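Local coordinates for protein endoglucanase A (Clostridium acetobutylicum, PDB 3IK2) that probably hydrolyses internal beta-1,4-glucosidic bonds of cellulose and related glucans, as a family 44 glycoside hydrolase built on a TIM-like barrel, at residues Asp203-Leu208 and Asp253-Asn258; Gln207-Val212 and Ala219-Pro224. One frame throughout, in Å; residues are numbered along the deposited sequence.

Interaction 1 (Asp203-Leu208 and Asp253-Asn258); sequences DKDTQL and DYYLDN
Asp205 and Tyr255 reach across the gap between two outer helices of the TIM-like barrel, 198-215 and 251-266, and are the pair that joins these two segments. The backbones stay well apart, with the CA atoms of Asp205 and Tyr255 9.9 Å from each other, so a long tyrosine meets a short aspartate that points at it. Asp205 sends its CB toward the other helix, and that methylene already lies 3.7 Å from Tyr255 OH. Its CG, anti to the carbonyl carbon (chi1 -82°), comes 3.5 Å from the same Tyr255 OH. At the tip, OD2 accepts a hydrogen bond from the phenol, 2.6 Å from Tyr255 OH, through its anti lone pair, the one directed away from OD1. OD2 also lies 3.3 Å from Tyr255 CE1; the side chains cross at about a right angle, and the carboxylate and ring planes stand 85° apart. Tyr255 has its ring anti to the backbone N (chi1 -180°), and although the CB of Tyr255 is not aimed at the other helix, the ring carries its hydroxyl to the aspartate.

Tyrosine suits this place: its ring rests against apolar neighbours such as Leu271 while its hydroxyl donates the hydrogen bond. On the following turn of the same helix, Asn258 ND2 returns to Tyr254 O at 2.9 Å, meeting this carbonyl from the face opposite to that used by the backbone N of Asn258. Pro224, on barrel strand 220-226, touches both Asp205 and Tyr255, placing the pair over that strand. Both residues are buried, and a short bond from the phenol to what is probably a carboxylate would stabilise its negative charge there, tying the helices through one directed polar link.

Interaction 2 (Gln207-Val212 and Ala219-Pro224); sequences QLAQVV and AETFGP
Helix 198-215 packs on strand 220-226, the next element of the chain, with the CA atoms of Ala209 and Thr221 6.2 Å apart and those of Val212 and Ala219 7.0 Å apart. This is the alpha-to-beta step of the (beta/alpha)8 barrel: the strand belongs to the closed parallel sheet, and the helix covers its outer side. The small residues Ala209 and Ala219 let the two backbones come close, while Val212, between them, supplies the bulk. All four touching residues are buried, and their meeting is wholly between methyl and methine groups.

Thr221 is the centre of it. Its CG2 methyl faces the helix, lying 3.9 Å from Ala209 CB and 3.9 Å from Val212 CB. The threonine suits a buried strand position because its two branches do different work: OG1 (chi1 51°) is hydrogen-bonded to Leu270 O, and the methyl is left to meet the apolar helix. The side chains of Val212 and Thr221 run antiparallel, flank to flank. Leu103 of strand 99-103 and Tyr175 of strand 174-177 also touch Val212, so the valine fits among three strands. Its CG1, anti to the backbone N (chi1 170°), bridges Thr221 of the strand and Ala219 just before it, 3.8 Å from Thr221 CG2 and 3.9 Å from Ala219 CB.

Overall arrangement
From the N terminus, the chain runs down helix 198-215, through Asp203-Leu208 and then Gln207-Val212, which share Gln207 and Leu208. Interaction 2 closes first, with six residues between its segments, the last three helical residues included, when the chain enters barrel strand 220-226. The chain then passes two short helices before helix 251-266, where interaction 1 closes a longer loop of 44 residues. The shorter loop lies within the longer one; the two begin on overlapping stretches of one helix. Together they join two successive barrel helices and the strand between them. The two contacts touch directly toward the C-terminal part of strand 220-226, where Asp205 OD2 lies 3.3 Å from Pro224 CA.

Interaction 1 (Asp203-Leu208 and Asp253-Asn258)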
ATOM      1  N   ASP A 203       3.843  -2.407  22.655  1.00 10.03           N
ATOM      2  CA  ASP A 203       3.772  -3.691  23.360  1.00 10.80           C
ATOM      3  C   ASP A 203       2.984  -4.734  22.567  1.00  9.27           C
ATOM      4  O   ASP A 203       3.442  -5.864  22.392  1.00  8.93           O
ATOM      5  CB  ASP A 203       3.155  -3.483  24.752  1.00 11.31           C
ATOM      6  CG  ASP A 203       2.801  -4.785  25.438  1.00 15.03           C
ATOM      7  OD1 ASP A 203       1.614  -4.979  25.770  1.00 22.80           O
ATOM      8  OD2 ASP A 203       3.703  -5.625  25.646  1.00 22.03           O
ATOM      9  N   LYS A 204       1.817  -4.339  22.075  1.00  7.96           N
ATOM     10  CA  LYS A 204       0.980  -5.238  21.277  1.00  7.36           C
ATOM     11  C   LYS A 204       1.618  -5.594  19.947  1.00  6.95           C
ATOM     12  O   LYS A 204       1.635  -6.755  19.555  1.00  7.42           O
ATOM     13  CB  LYS A 204      -0.396  -4.621  21.061  1.00  7.31           C
ATOM     14  CG  LYS A 204      -1.369  -4.939  22.192  1.00  7.15           C
ATOM     15  CD  LYS A 204      -2.624  -4.112  22.050  1.00 11.50           C
ATOM     16  CE  LYS A 204      -3.709  -4.605  23.016  1.00 14.06           C
ATOM     17  NZ  LYS A 204      -4.967  -3.851  22.797  1.00 14.86           N
ATOM     18  N   ASP A 205       2.180  -4.601  19.260  1.00  6.86           N
ATOM     19  CA  ASP A 205       2.944  -4.875  18.053  1.00  6.18           C
ATOM     20  C   ASP A 205       4.094  -5.813  18.332  1.00  6.41           C
ATOM     21  O   ASP A 205       4.402  -6.680  17.516  1.00  7.43           O
ATOM     22  CB  ASP A 205       3.463  -3.584  17.409  1.00  5.83           C
ATOM     23  CG  ASP A 205       2.423  -2.914  16.572  1.00  5.75           C
ATOM     24  OD1 ASP A 205       1.228  -3.246  16.754  1.00  4.99           O
ATOM     25  OD2 ASP A 205       2.785  -2.052  15.751  1.00  5.80           O
ATOM     26  N   THR A 206       4.741  -5.647  19.479  1.00  5.93           N
ATOM     27  CA  THR A 206       5.927  -6.435  19.768  1.00  6.14           C
ATOM     28  C   THR A 206       5.557  -7.903  20.030  1.00  6.99           C
ATOM     29  O   THR A 206       6.159  -8.798  19.477  1.00  7.37           O
ATOM     30  CB  THR A 206       6.755  -5.818  20.953  1.00  6.26           C
ATOM     31  OG1 THR A 206       7.301  -4.549  20.547  1.00  5.28           O
ATOM     32  CG2 THR A 206       7.886  -6.733  21.328  1.00  3.93           C
ATOM     33  N   GLN A 207       4.558  -8.117  20.877  1.00  7.83           N
ATOM     34  CA  GLN A 207       4.095  -9.437  21.239  1.00  9.83           C
ATOM     35  C   GLN A 207       3.446 -10.155  20.057  1.00  8.37           C
ATOM     36  O   GLN A 207       3.672 -11.327  19.862  1.00  8.10           O
ATOM     37  CB  GLN A 207       3.109  -9.340  22.397  1.00  9.40           C
ATOM     38  CG  GLN A 207       3.709  -8.780  23.683  1.00 13.43           C
ATOM     39  CD  GLN A 207       2.714  -8.830  24.843  1.00 15.24           C
ATOM     40  OE1 GLN A 207       1.564  -9.296  24.690  1.00 22.19           O
ATOM     41  NE2 GLN A 207       3.146  -8.353  26.012  1.00 21.39           N
ATOM     42  N   LEU A 208       2.654  -9.434  19.265  1.00  8.38           N
ATOM     43  CA  LEU A 208       2.063 -10.025  18.061  1.00  7.40           C
ATOM     44  C   LEU A 208       3.136 -10.344  17.015  1.00  7.46           C
ATOM     45  O   LEU A 208       3.104 -11.400  16.392  1.00  7.66           O
ATOM     46  CB  LEU A 208       0.961  -9.132  17.489  1.00  6.79           C
ATOM     47  CG  LEU A 208       0.040  -9.704  16.400  1.00  8.61           C
ATOM     48  CD1 LEU A 208      -0.479 -11.134  16.765  1.00  5.96           C
ATOM     49  CD2 LEU A 208      -1.154  -8.735  16.049  1.00  6.49           C
ATOM     50  N   ASP A 253       9.731   7.822  14.938  1.00  8.41           N
ATOM     51  CA  ASP A 253      11.048   7.648  15.596  1.00  8.29           C
ATOM     52  C   ASP A 253      10.939   6.819  16.894  1.00  7.95           C
ATOM     53  O   ASP A 253      11.678   5.895  17.103  1.00  8.04           O
ATOM     54  CB  ASP A 253      11.662   9.025  15.950  1.00  8.34           C
ATOM     55  CG  ASP A 253      12.037   9.840  14.716  1.00 10.23           C
ATOM     56  OD1 ASP A 253      12.120   9.262  13.611  1.00  9.26           O
ATOM     57  OD2 ASP A 253      12.249  11.071  14.856  1.00 11.12           O
ATOM     58  N   TYR A 254      10.005   7.186  17.756  1.00  9.06           N
ATOM     59  CA  TYR A 254       9.710   6.429  18.955  1.00  9.63           C
ATOM     60  C   TYR A 254       9.449   4.981  18.597  1.00  9.19           C
ATOM     61  O   TYR A 254       9.982   4.073  19.252  1.00  9.54           O
ATOM     62  CB  TYR A 254       8.497   7.011  19.677  1.00  9.52           C
ATOM     63  CG  TYR A 254       7.913   6.120  20.786  1.00 11.67           C
ATOM     64  CD1 TYR A 254       8.447   6.112  22.073  1.00 12.50           C
ATOM     65  CD2 TYR A 254       6.811   5.290  20.529  1.00 12.47           C
ATOM     66  CE1 TYR A 254       7.890   5.265  23.083  1.00 12.28           C
ATOM     67  CE2 TYR A 254       6.254   4.487  21.507  1.00 13.07           C
ATOM     68  CZ  TYR A 254       6.789   4.482  22.775  1.00 12.17           C
ATOM     69  OH  TYR A 254       6.198   3.670  23.704  1.00 13.58           O
ATOM     70  N   TYR A 255       8.594   4.775  17.599  1.00  8.35           N
ATOM     71  CA  TYR A 255       8.167   3.437  17.240  1.00  8.07           C
ATOM     72  C   TYR A 255       9.323   2.612  16.677  1.00  7.86           C
ATOM     73  O   TYR A 255       9.536   1.489  17.132  1.00  8.49           O
ATOM     74  CB  TYR A 255       6.978   3.475  16.264  1.00  7.73           C
ATOM     75  CG  TYR A 255       6.493   2.081  15.867  1.00  6.80           C
ATOM     76  CD1 TYR A 255       5.716   1.316  16.734  1.00  4.26           C
ATOM     77  CD2 TYR A 255       6.817   1.544  14.621  1.00  6.49           C
ATOM     78  CE1 TYR A 255       5.270   0.048  16.377  1.00  4.45           C
ATOM     79  CE2 TYR A 255       6.384   0.277  14.245  1.00  5.29           C
ATOM     80  CZ  TYR A 255       5.601  -0.463  15.125  1.00  5.13           C
ATOM     81  OH  TYR A 255       5.177  -1.712  14.750  1.00  5.50           O
ATOM     82  N   LEU A 256      10.083   3.190  15.733  1.00  7.51           N
ATOM     83  CA  LEU A 256      11.258   2.519  15.125  1.00  7.46           C
ATOM     84  C   LEU A 256      12.352   2.202  16.107  1.00  7.33           C
ATOM     85  O   LEU A 256      12.877   1.082  16.146  1.00  7.25           O
ATOM     86  CB  LEU A 256      11.829   3.324  13.950  1.00  7.16           C
ATOM     87  CG  LEU A 256      11.024   3.417  12.634  1.00  8.28           C
ATOM     88  CD1 LEU A 256      11.613   4.521  11.792  1.00  5.34           C
ATOM     89  CD2 LEU A 256      11.002   2.098  11.842  1.00  5.08           C
ATOM     90  N   ASP A 257      12.696   3.198  16.914  1.00  8.60           N
ATOM     91  CA  ASP A 257      13.707   3.035  17.941  1.00  9.23           C
ATOM     92  C   ASP A 257      13.335   1.898  18.904  1.00  9.73           C
ATOM     93  O   ASP A 257      14.164   1.033  19.230  1.00  9.54           O
ATOM     94  CB  ASP A 257      13.907   4.356  18.700  1.00  9.29           C
ATOM     95  CG  ASP A 257      15.205   4.368  19.525  1.00 11.55           C
ATOM     96  OD1 ASP A 257      16.168   3.640  19.190  1.00 11.71           O
ATOM     97  OD2 ASP A 257      15.250   5.104  20.530  1.00 13.66           O
ATOM     98  N   ASN A 258      12.078   1.876  19.337  1.00  9.73           N
ATOM     99  CA  ASN A 258      11.675   0.872  20.326  1.00  9.64           C
ATOM    100  C   ASN A 258      11.508  -0.543  19.759  1.00  9.15           C
ATOM    101  O   ASN A 258      11.806  -1.533  20.436  1.00  9.33           O
ATOM    102  CB  ASN A 258      10.453   1.360  21.096  1.00  9.90           C
ATOM    103  CG  ASN A 258      10.841   2.337  22.227  1.00 11.36           C
ATOM    104  OD1 ASN A 258      11.271   1.906  23.302  1.00 13.14           O
ATOM    105  ND2 ASN A 258      10.684   3.642  21.985  1.00  8.43           N
TER

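Interaction 2 (Gln207-Val212 and Ala219-Pro224)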
ATOM      1  N   GLN A 207       4.558  -8.117  20.877  1.00  7.83           N
ATOM      2  CA  GLN A 207       4.095  -9.437  21.239  1.00  9.83           C
ATOM      3  C   GLN A 207       3.446 -10.155  20.057  1.00  8.37           C
ATOM      4  O   GLN A 207       3.672 -11.327  19.862  1.00  8.10           O
ATOM      5  CB  GLN A 207       3.109  -9.340  22.397  1.00  9.40           C
ATOM      6  CG  GLN A 207       3.709  -8.780  23.683  1.00 13.43           C
ATOM      7  CD  GLN A 207       2.714  -8.830  24.843  1.00 15.24           C
ATOM      8  OE1 GLN A 207       1.564  -9.296  24.690  1.00 22.19           O
ATOM      9  NE2 GLN A 207       3.146  -8.353  26.012  1.00 21.39           N
ATOM     10  N   LEU A 208       2.654  -9.434  19.265  1.00  8.38           N
ATOM     11  CA  LEU A 208       2.063 -10.025  18.061  1.00  7.40           C
ATOM     12  C   LEU A 208       3.136 -10.344  17.015  1.00  7.46           C
ATOM     13  O   LEU A 208       3.104 -11.400  16.392  1.00  7.66           O
ATOM     14  CB  LEU A 208       0.961  -9.132  17.489  1.00  6.79           C
ATOM     15  CG  LEU A 208       0.040  -9.704  16.400  1.00  8.61           C
ATOM     16  CD1 LEU A 208      -0.479 -11.134  16.765  1.00  5.96           C
ATOM     17  CD2 LEU A 208      -1.154  -8.735  16.049  1.00  6.49           C
ATOM     18  N   ALA A 209       4.107  -9.455  16.825  1.00  7.55           N
ATOM     19  CA  ALA A 209       5.220  -9.795  15.932  1.00  7.92           C
ATOM     20  C   ALA A 209       5.996 -11.023  16.428  1.00  8.33           C
ATOM     21  O   ALA A 209       6.430 -11.836  15.625  1.00  8.87           O
ATOM     22  CB  ALA A 209       6.152  -8.583  15.715  1.00  7.92           C
ATOM     23  N   GLN A 210       6.154 -11.189  17.747  1.00  8.82           N
ATOM     24  CA  GLN A 210       6.799 -12.407  18.271  1.00  9.25           C
ATOM     25  C   GLN A 210       6.031 -13.715  17.981  1.00  9.34           C
ATOM     26  O   GLN A 210       6.634 -14.757  17.731  1.00  8.78           O
ATOM     27  CB  GLN A 210       7.101 -12.285  19.768  1.00  9.88           C
ATOM     28  CG  GLN A 210       8.165 -11.240  20.084  1.00 12.77           C
ATOM     29  CD  GLN A 210       9.269 -11.765  20.991  1.00 18.58           C
ATOM     30  OE1 GLN A 210       9.391 -11.310  22.118  1.00 21.72           O
ATOM     31  NE2 GLN A 210      10.079 -12.739  20.503  1.00 20.92           N
ATOM     32  N   VAL A 211       4.700 -13.663  18.008  1.00  9.55           N
ATOM     33  CA  VAL A 211       3.880 -14.814  17.594  1.00  8.81           C
ATOM     34  C   VAL A 211       4.145 -15.224  16.131  1.00  8.86           C
ATOM     35  O   VAL A 211       4.330 -16.408  15.830  1.00  8.75           O
ATOM     36  CB  VAL A 211       2.384 -14.502  17.800  1.00  9.40           C
ATOM     37  CG1 VAL A 211       1.498 -15.461  17.010  1.00  6.80           C
ATOM     38  CG2 VAL A 211       2.056 -14.508  19.311  1.00  6.92           C
ATOM     39  N   VAL A 212       4.162 -14.239  15.236  1.00  8.04           N
ATOM     40  CA  VAL A 212       4.408 -14.481  13.827  1.00  8.54           C
ATOM     41  C   VAL A 212       5.753 -15.190  13.614  1.00  8.74           C
ATOM     42  O   VAL A 212       5.835 -16.189  12.886  1.00  7.79           O
ATOM     43  CB  VAL A 212       4.334 -13.158  12.960  1.00  8.61           C
ATOM     44  CG1 VAL A 212       4.855 -13.391  11.499  1.00  5.80           C
ATOM     45  CG2 VAL A 212       2.910 -12.595  12.937  1.00  7.96           C
ATOM     46  N   ALA A 219       8.241 -15.329   7.769  1.00  6.79           N
ATOM     47  CA  ALA A 219       7.179 -14.386   7.443  1.00  7.38           C
ATOM     48  C   ALA A 219       7.532 -12.980   7.924  1.00  7.65           C
ATOM     49  O   ALA A 219       8.250 -12.792   8.914  1.00  7.99           O
ATOM     50  CB  ALA A 219       5.863 -14.848   8.017  1.00  6.71           C
ATOM     51  N   GLU A 220       7.020 -11.994   7.201  1.00  8.76           N
ATOM     52  CA  GLU A 220       7.331 -10.583   7.450  1.00  9.48           C
ATOM     53  C   GLU A 220       6.200  -9.880   8.207  1.00  9.58           C
ATOM     54  O   GLU A 220       5.006 -10.201   8.016  1.00  8.87           O
ATOM     55  CB  GLU A 220       7.577  -9.873   6.127  1.00  8.94           C
ATOM     56  CG  GLU A 220       8.957 -10.153   5.556  1.00 10.38           C
ATOM     57  CD  GLU A 220       9.119  -9.574   4.155  1.00 13.24           C
ATOM     58  OE1 GLU A 220       8.106  -9.154   3.536  1.00 14.43           O
ATOM     59  OE2 GLU A 220      10.261  -9.574   3.655  1.00 15.76           O
ATOM     60  N   THR A 221       6.588  -8.932   9.067  1.00  9.20           N
ATOM     61  CA  THR A 221       5.618  -8.210   9.902  1.00  8.57           C
ATOM     62  C   THR A 221       5.540  -6.771   9.480  1.00  8.18           C
ATOM     63  O   THR A 221       6.562  -6.162   9.136  1.00  7.04           O
ATOM     64  CB  THR A 221       5.950  -8.277  11.425  1.00  8.62           C
ATOM     65  OG1 THR A 221       7.309  -7.893  11.626  1.00  7.13           O
ATOM     66  CG2 THR A 221       5.704  -9.689  11.953  1.00  6.45           C
ATOM     67  N   PHE A 222       4.307  -6.259   9.497  1.00  7.45           N
ATOM     68  CA  PHE A 222       3.967  -4.933   8.999  1.00  7.64           C
ATOM     69  C   PHE A 222       3.302  -4.251  10.170  1.00  7.82           C
ATOM     70  O   PHE A 222       2.279  -4.764  10.685  1.00  7.53           O
ATOM     71  CB  PHE A 222       2.963  -5.005   7.813  1.00  6.73           C
ATOM     72  CG  PHE A 222       3.579  -5.485   6.499  1.00  6.57           C
ATOM     73  CD1 PHE A 222       4.109  -6.775   6.386  1.00  2.00           C
ATOM     74  CD2 PHE A 222       3.629  -4.639   5.390  1.00  2.66           C
ATOM     75  CE1 PHE A 222       4.689  -7.213   5.202  1.00  2.70           C
ATOM     76  CE2 PHE A 222       4.176  -5.065   4.175  1.00  4.29           C
ATOM     77  CZ  PHE A 222       4.735  -6.360   4.075  1.00  5.60           C
ATOM     78  N   GLY A 223       3.871  -3.099  10.570  1.00  7.29           N
ATOM     79  CA  GLY A 223       3.349  -2.285  11.665  1.00  6.92           C
ATOM     80  C   GLY A 223       3.837  -0.845  11.610  1.00  7.80           C
ATOM     81  O   GLY A 223       4.803  -0.545  10.922  1.00  7.66           O
ATOM     82  N   PRO A 224       3.151   0.072  12.324  1.00  7.97           N
ATOM     83  CA  PRO A 224       1.934  -0.226  13.080  1.00  8.26           C
ATOM     84  C   PRO A 224       0.644  -0.148  12.267  1.00  7.92           C
ATOM     85  O   PRO A 224      -0.415  -0.356  12.838  1.00  9.86           O
ATOM     86  CB  PRO A 224       1.938   0.861  14.191  1.00  7.53           C
ATOM     87  CG  PRO A 224       3.148   1.702  13.942  1.00  6.68           C
ATOM     88  CD  PRO A 224       3.544   1.473  12.510  1.00  7.15           C
TER